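Local coordinates for protein endoglucanase (Clostridium thermocellum, PDB 2YIK) that probably hydrolyses internal beta-1,4-glucosidic bonds of cellulose, as a family 9 glycoside hydrolase that carries bound calcium and zinc ions, at residues A[121-126]-A[270-275]; A[214-219]-A[276-281]. All coordinates share one frame; numbering follows the deposited sequence.

Interaction 1. Residues A[121-126]-A[270-275]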
loop_
_atom_site.group_PDB
_atom_site.type_symbol
_atom_site.label_atom_id
_atom_site.label_comp_id
_atom_site.label_asym_id
_atom_site.label_seq_id
_atom_site.Cartn_x
_atom_site.Cartn_y
_atom_site.Cartn_z
ATOM N N VAL A 121 -13.702 -6.563 -3.277
ATOM C CA VAL A 121 -14.014 -5.459 -2.392
ATOM C C VAL A 121 -12.843 -4.477 -2.403
ATOM O O VAL A 121 -11.700 -4.858 -2.687
ATOM C CB VAL A 121 -14.203 -5.932 -0.952
ATOM C CG1 VAL A 121 -14.696 -4.779 -0.074
ATOM C CG2 VAL A 121 -15.171 -7.096 -0.919
ATOM N N LYS A 122 -13.132 -3.214 -2.105
ATOM C CA LYS A 122 -12.102 -2.191 -2.020
ATOM C C LYS A 122 -12.114 -1.728 -0.565
ATOM O O LYS A 122 -13.014 -1.005 -0.149
ATOM C CB LYS A 122 -12.409 -1.021 -2.973
ATOM C CG LYS A 122 -12.437 -1.434 -4.455
ATOM C CD LYS A 122 -12.556 -0.252 -5.429
ATOM C CE LYS A 122 -13.899 0.478 -5.328
ATOM N NZ LYS A 122 -14.112 1.413 -6.478
ATOM N N PHE A 123 -11.131 -2.189 0.212
ATOM C CA PHE A 123 -11.006 -1.834 1.626
ATOM C C PHE A 123 -10.046 -0.657 1.744
ATOM O O PHE A 123 -8.939 -0.698 1.211
ATOM C CB PHE A 123 -10.478 -3.024 2.429
ATOM C CG PHE A 123 -11.443 -4.191 2.515
ATOM C CD1 PHE A 123 -12.513 -4.173 3.414
ATOM C CD2 PHE A 123 -11.251 -5.320 1.728
ATOM C CE1 PHE A 123 -13.374 -5.274 3.529
ATOM C CE2 PHE A 123 -12.102 -6.425 1.831
ATOM C CZ PHE A 123 -13.166 -6.404 2.736
ATOM N N GLY A 124 -10.477 0.383 2.455
ATOM C CA GLY A 124 -9.683 1.591 2.598
ATOM C C GLY A 124 -8.312 1.550 3.245
ATOM O O GLY A 124 -7.375 2.168 2.731
ATOM N N LEU A 125 -8.177 0.848 4.365
ATOM C CA LEU A 125 -6.890 0.799 5.042
ATOM C C LEU A 125 -5.805 0.176 4.169
ATOM O O LEU A 125 -4.763 0.787 3.966
ATOM C CB LEU A 125 -7.002 0.068 6.388
ATOM C CG LEU A 125 -5.838 0.250 7.374
ATOM C CD1 LEU A 125 -5.387 1.708 7.397
ATOM C CD2 LEU A 125 -6.280 -0.199 8.764
ATOM N N PRO A 126 -6.022 -1.046 3.648
ATOM C CA PRO A 126 -4.941 -1.582 2.809
ATOM C C PRO A 126 -4.839 -0.891 1.435
ATOM O O PRO A 126 -3.771 -0.886 0.820
ATOM C CB PRO A 126 -5.282 -3.068 2.700
ATOM C CG PRO A 126 -6.791 -3.088 2.814
ATOM C CD PRO A 126 -7.067 -2.060 3.896
ATOM N N LYS A 270 -15.358 -5.222 8.850
ATOM C CA LYS A 270 -15.689 -6.145 9.924
ATOM C C LYS A 270 -14.537 -7.093 10.176
ATOM O O LYS A 270 -13.711 -6.617 11.029
ATOM C CB LYS A 270 -17.193 -6.801 9.902
ATOM C CG LYS A 270 -18.184 -6.191 8.901
ATOM C CD LYS A 270 -18.730 -7.360 8.101
ATOM C CE LYS A 270 -19.739 -6.878 7.079
ATOM N NZ LYS A 270 -20.696 -5.892 7.643
ATOM N N GLY A 271 -14.436 -8.380 9.785
ATOM C CA GLY A 271 -13.274 -9.022 10.293
ATOM C C GLY A 271 -12.150 -9.131 9.293
ATOM O O GLY A 271 -11.118 -9.760 9.565
ATOM N N TYR A 272 -12.319 -8.504 8.138
ATOM C CA TYR A 272 -11.337 -8.589 7.068
ATOM C C TYR A 272 -10.093 -7.746 7.294
ATOM O O TYR A 272 -8.977 -8.192 7.021
ATOM C CB TYR A 272 -12.026 -8.231 5.748
ATOM C CG TYR A 272 -13.261 -9.070 5.514
ATOM C CD1 TYR A 272 -13.153 -10.419 5.181
ATOM C CD2 TYR A 272 -14.539 -8.542 5.716
ATOM C CE1 TYR A 272 -14.277 -11.231 5.064
ATOM C CE2 TYR A 272 -15.674 -9.345 5.601
ATOM C CZ TYR A 272 -15.533 -10.691 5.278
ATOM O OH TYR A 272 -16.639 -11.509 5.183
ATOM N N TYR A 273 -10.291 -6.532 7.795
ATOM C CA TYR A 273 -9.183 -5.632 8.084
ATOM C C TYR A 273 -9.417 -4.912 9.406
ATOM O O TYR A 273 -9.885 -3.773 9.439
ATOM C CB TYR A 273 -8.986 -4.631 6.936
ATOM C CG TYR A 273 -8.311 -5.257 5.737
ATOM C CD1 TYR A 273 -6.928 -5.466 5.717
ATOM C CD2 TYR A 273 -9.062 -5.724 4.661
ATOM C CE1 TYR A 273 -6.312 -6.136 4.656
ATOM C CE2 TYR A 273 -8.458 -6.397 3.598
ATOM C CZ TYR A 273 -7.083 -6.599 3.602
ATOM O OH TYR A 273 -6.500 -7.280 2.558
ATOM N N GLY A 274 -9.102 -5.614 10.493
ATOM C CA GLY A 274 -9.254 -5.074 11.831
ATOM C C GLY A 274 -8.082 -4.167 12.143
ATOM O O GLY A 274 -6.942 -4.618 12.228
ATOM N N SER A 275 -8.366 -2.886 12.328
ATOM C CA SER A 275 -7.329 -1.887 12.593
ATOM C C SER A 275 -6.937 -1.754 14.059
ATOM O O SER A 275 -7.790 -1.528 14.914
ATOM C CB SER A 275 -7.794 -0.523 12.063
ATOM O OG SER A 275 -6.808 0.474 12.256
#

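Interaction 2. Residues A[214-219]-A[276-281]. With CA (calcium ion), chain C.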
loop_
_atom_site.group_PDB
_atom_site.type_symbol
_atom_site.label_atom_id
_atom_site.label_comp_id
_atom_site.label_asym_id
_atom_site.label_seq_id
_atom_site.Cartn_x
_atom_site.Cartn_y
_atom_site.Cartn_z
ATOM N N PRO A 214 -15.229 8.715 14.416
ATOM C CA PRO A 214 -13.809 8.691 14.050
ATOM C C PRO A 214 -13.441 7.708 12.945
ATOM O O PRO A 214 -14.031 6.632 12.828
ATOM C CB PRO A 214 -13.108 8.349 15.369
ATOM C CG PRO A 214 -14.060 8.877 16.415
ATOM C CD PRO A 214 -15.399 8.443 15.855
ATOM N N GLY A 215 -12.463 8.102 12.140
ATOM C CA GLY A 215 -11.981 7.266 11.060
ATOM C C GLY A 215 -10.552 7.682 10.803
ATOM O O GLY A 215 -10.039 7.556 9.697
ATOM N N THR A 216 -9.920 8.175 11.862
ATOM C CA THR A 216 -8.555 8.676 11.834
ATOM C C THR A 216 -7.520 7.820 11.120
ATOM O O THR A 216 -6.702 8.340 10.363
ATOM C CB THR A 216 -8.073 8.939 13.261
ATOM O OG1 THR A 216 -9.155 9.504 14.010
ATOM C CG2 THR A 216 -6.893 9.914 13.265
ATOM N N ASP A 217 -7.545 6.513 11.347
ATOM C CA ASP A 217 -6.563 5.653 10.707
ATOM C C ASP A 217 -6.658 5.683 9.180
ATOM O O ASP A 217 -5.656 5.927 8.507
ATOM C CB ASP A 217 -6.667 4.216 11.246
ATOM C CG ASP A 217 -8.032 3.592 11.011
ATOM O OD1 ASP A 217 -9.039 4.335 11.014
ATOM O OD2 ASP A 217 -8.098 2.352 10.836
ATOM N N ILE A 218 -7.850 5.461 8.631
ATOM C CA ILE A 218 -8.012 5.471 7.175
ATOM C C ILE A 218 -7.835 6.865 6.570
ATOM O O ILE A 218 -7.244 7.004 5.504
ATOM C CB ILE A 218 -9.400 4.914 6.729
ATOM C CG1 ILE A 218 -9.476 3.404 6.961
ATOM C CG2 ILE A 218 -9.625 5.189 5.253
ATOM C CD1 ILE A 218 -9.668 3.041 8.389
ATOM N N ILE A 219 -8.351 7.891 7.243
ATOM C CA ILE A 219 -8.225 9.264 6.748
ATOM C C ILE A 219 -6.737 9.619 6.627
ATOM O O ILE A 219 -6.297 10.139 5.604
ATOM C CB ILE A 219 -8.924 10.296 7.694
ATOM C CG1 ILE A 219 -10.453 10.236 7.560
ATOM C CG2 ILE A 219 -8.551 11.710 7.279
ATOM C CD1 ILE A 219 -10.995 8.864 7.416
ATOM N N SER A 276 -5.642 -1.875 14.340
ATOM C CA SER A 276 -5.139 -1.763 15.709
ATOM C C SER A 276 -5.126 -0.325 16.218
ATOM O O SER A 276 -5.581 -0.055 17.325
ATOM C CB SER A 276 -3.726 -2.331 15.805
ATOM O OG SER A 276 -3.724 -3.695 15.440
ATOM N N LYS A 277 -4.595 0.601 15.426
ATOM C CA LYS A 277 -4.552 1.989 15.869
ATOM C C LYS A 277 -4.469 3.013 14.752
ATOM O O LYS A 277 -4.262 2.680 13.594
ATOM C CB LYS A 277 -3.379 2.212 16.819
ATOM C CG LYS A 277 -2.030 2.095 16.156
ATOM C CD LYS A 277 -1.678 0.633 15.910
ATOM C CE LYS A 277 -0.760 0.446 14.693
ATOM N NZ LYS A 277 0.672 0.177 15.054
ATOM N N TRP A 278 -4.616 4.276 15.132
ATOM C CA TRP A 278 -4.575 5.374 14.185
ATOM C C TRP A 278 -3.313 6.221 14.302
ATOM O O TRP A 278 -2.954 6.926 13.361
ATOM C CB TRP A 278 -5.790 6.283 14.389
ATOM C CG TRP A 278 -5.856 6.903 15.767
ATOM C CD1 TRP A 278 -6.550 6.430 16.850
ATOM C CD2 TRP A 278 -5.197 8.103 16.206
ATOM N NE1 TRP A 278 -6.372 7.264 17.926
ATOM C CE2 TRP A 278 -5.559 8.297 17.563
ATOM C CE3 TRP A 278 -4.360 9.037 15.582
ATOM C CZ2 TRP A 278 -5.084 9.385 18.314
ATOM C CZ3 TRP A 278 -3.890 10.126 16.338
ATOM C CH2 TRP A 278 -4.265 10.289 17.686
ATOM N N GLN A 279 -2.639 6.151 15.446
ATOM C CA GLN A 279 -1.451 6.972 15.658
ATOM C C GLN A 279 -0.309 6.791 14.663
ATOM O O GLN A 279 0.356 7.766 14.312
ATOM C CB GLN A 279 -0.932 6.815 17.095
ATOM C CG GLN A 279 -1.886 7.392 18.137
ATOM C CD GLN A 279 -2.867 6.371 18.679
ATOM O OE1 GLN A 279 -3.266 5.434 17.985
ATOM N NE2 GLN A 279 -3.270 6.555 19.929
ATOM N N ASP A 280 -0.075 5.567 14.199
ATOM C CA ASP A 280 0.997 5.350 13.232
ATOM C C ASP A 280 0.635 5.965 11.877
ATOM O O ASP A 280 1.470 6.614 11.254
ATOM C CB ASP A 280 1.284 3.859 13.075
ATOM C CG ASP A 280 0.054 3.075 12.727
ATOM O OD1 ASP A 280 -0.978 3.292 13.393
ATOM O OD2 ASP A 280 0.122 2.237 11.805
ATOM N N ASP A 281 -0.601 5.767 11.419
ATOM C CA ASP A 281 -1.029 6.337 10.139
ATOM C C ASP A 281 -1.009 7.867 10.214
ATOM O O ASP A 281 -0.641 8.547 9.252
ATOM C CB ASP A 281 -2.451 5.902 9.791
ATOM C CG ASP A 281 -2.640 4.397 9.847
ATOM O OD1 ASP A 281 -2.116 3.676 8.975
ATOM O OD2 ASP A 281 -3.333 3.951 10.777
HETATM CA CA CA C . -2.557 1.808 12.014
HETATM O O HOH W 1 -4.325 -0.084 12.071
HETATM O O HOH W 2 -2.016 1.070 9.583
#

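Interaction 1. Residues A[121-126]-A[270-275]
Tyr273 packs against both Pro126 and Phe123, Pro126 over one ring face and Phe123 beside the ring at a slant. Pro126 CG stands 3.5 Å from the Tyr273 ring centroid and only 9° off the ring normal, a CH-pi contact almost over the centre. The Phe123 and Tyr273 planes are inclined by 53°, and Phe123 CD2 comes within 3.5 Å of Tyr273 CE2. Tyr273 CD2 sits over one face of the Phe123 ring, toward its rim, and Val121 CG1 over the other. With its CG anti to the carbonyl carbon (chi1 -67°), Phe123 also carries CZ to 3.7 Å from Tyr272 CB, completing an aromatic cluster of three rings. Further along, Leu125 CD2 rests against the CB and OG of Ser275. No hydrogen bond joins the two segments. The tyrosine hydroxyls instead turn elsewhere, Tyr272 OH to Asp188 and Tyr273 OH to Asp116, and the Tyr273 ring meets Trp318 edge-to-face. Dispersion and ring-face contacts therefore hold the loop between helices 238-257 and 279-293 to the start of helix 124-140, where Phe123 is the N-cap residue, while the outside hydrogen bonds probably limit how far either tyrosine can shift.

Interaction 2. Residues A[214-219]-A[276-281]
Trp278 takes chi1 61°, which sets its CG between the backbone N and the carbonyl carbon and lays the indole alongside Thr216. The two side chains run beside each other and point the same way, with Thr216 CG2 3.5 Å from Trp278 CE3. Trp278 CB also comes to 3.5 Å from Asp217 N. Asp281, its CG anti to the carbonyl carbon (chi1 -53°), brings OD2 to 3.4 Å from Asp217 CB. The same oxygen, Asp281 OD2, binds the calcium ion at 2.6 Å. Asp280 grips that ion with both carboxylate oxygens, OD1 at 2.6 Å and OD2 at 2.7 Å. Lys277 O and two waters complete the set of ligands, and one of these waters also donates a hydrogen bond to Asp281 OD1. Calcium probably balances the charges of Asp280 and Asp281, which bind it; Asp217 OD2, 5.0 Å from Asp281 OD2, is a nearby like charge. Asp217 itself turns to other partners, Ser275 and the backbone N of Val263, while Lys277 NZ forms a salt bridge with Asp320. The calcium sits at the start of helix 279-293, where that helix meets the first turn of helix 216-233; helix 238-257 packs on Thr216 and Ile219, strand 206-209 on Ile218 and Ile219, and helix 322-336 on the calcium side.

How the interactions relate
Along the chain the two contacts cross, and 270-275 runs directly into 276-281. They meet in space at Asp217, whose OD2 probably hydrogen-bonds Ser275 OG at 2.7 Å. Leu125 of interaction 1 also packs on Asp217 and Ile218, so the starts of helices 124-140 and 216-233 lie against each other beside the calcium site. Interaction 2 is the more buried; interaction 1 is partly buried, its loop side reaching toward solvent. Their chemistry differs accordingly: aromatic and proline surfaces join loop to helix start in interaction 1, whereas interaction 2 sets apolar packing beside a metal site and carboxylates.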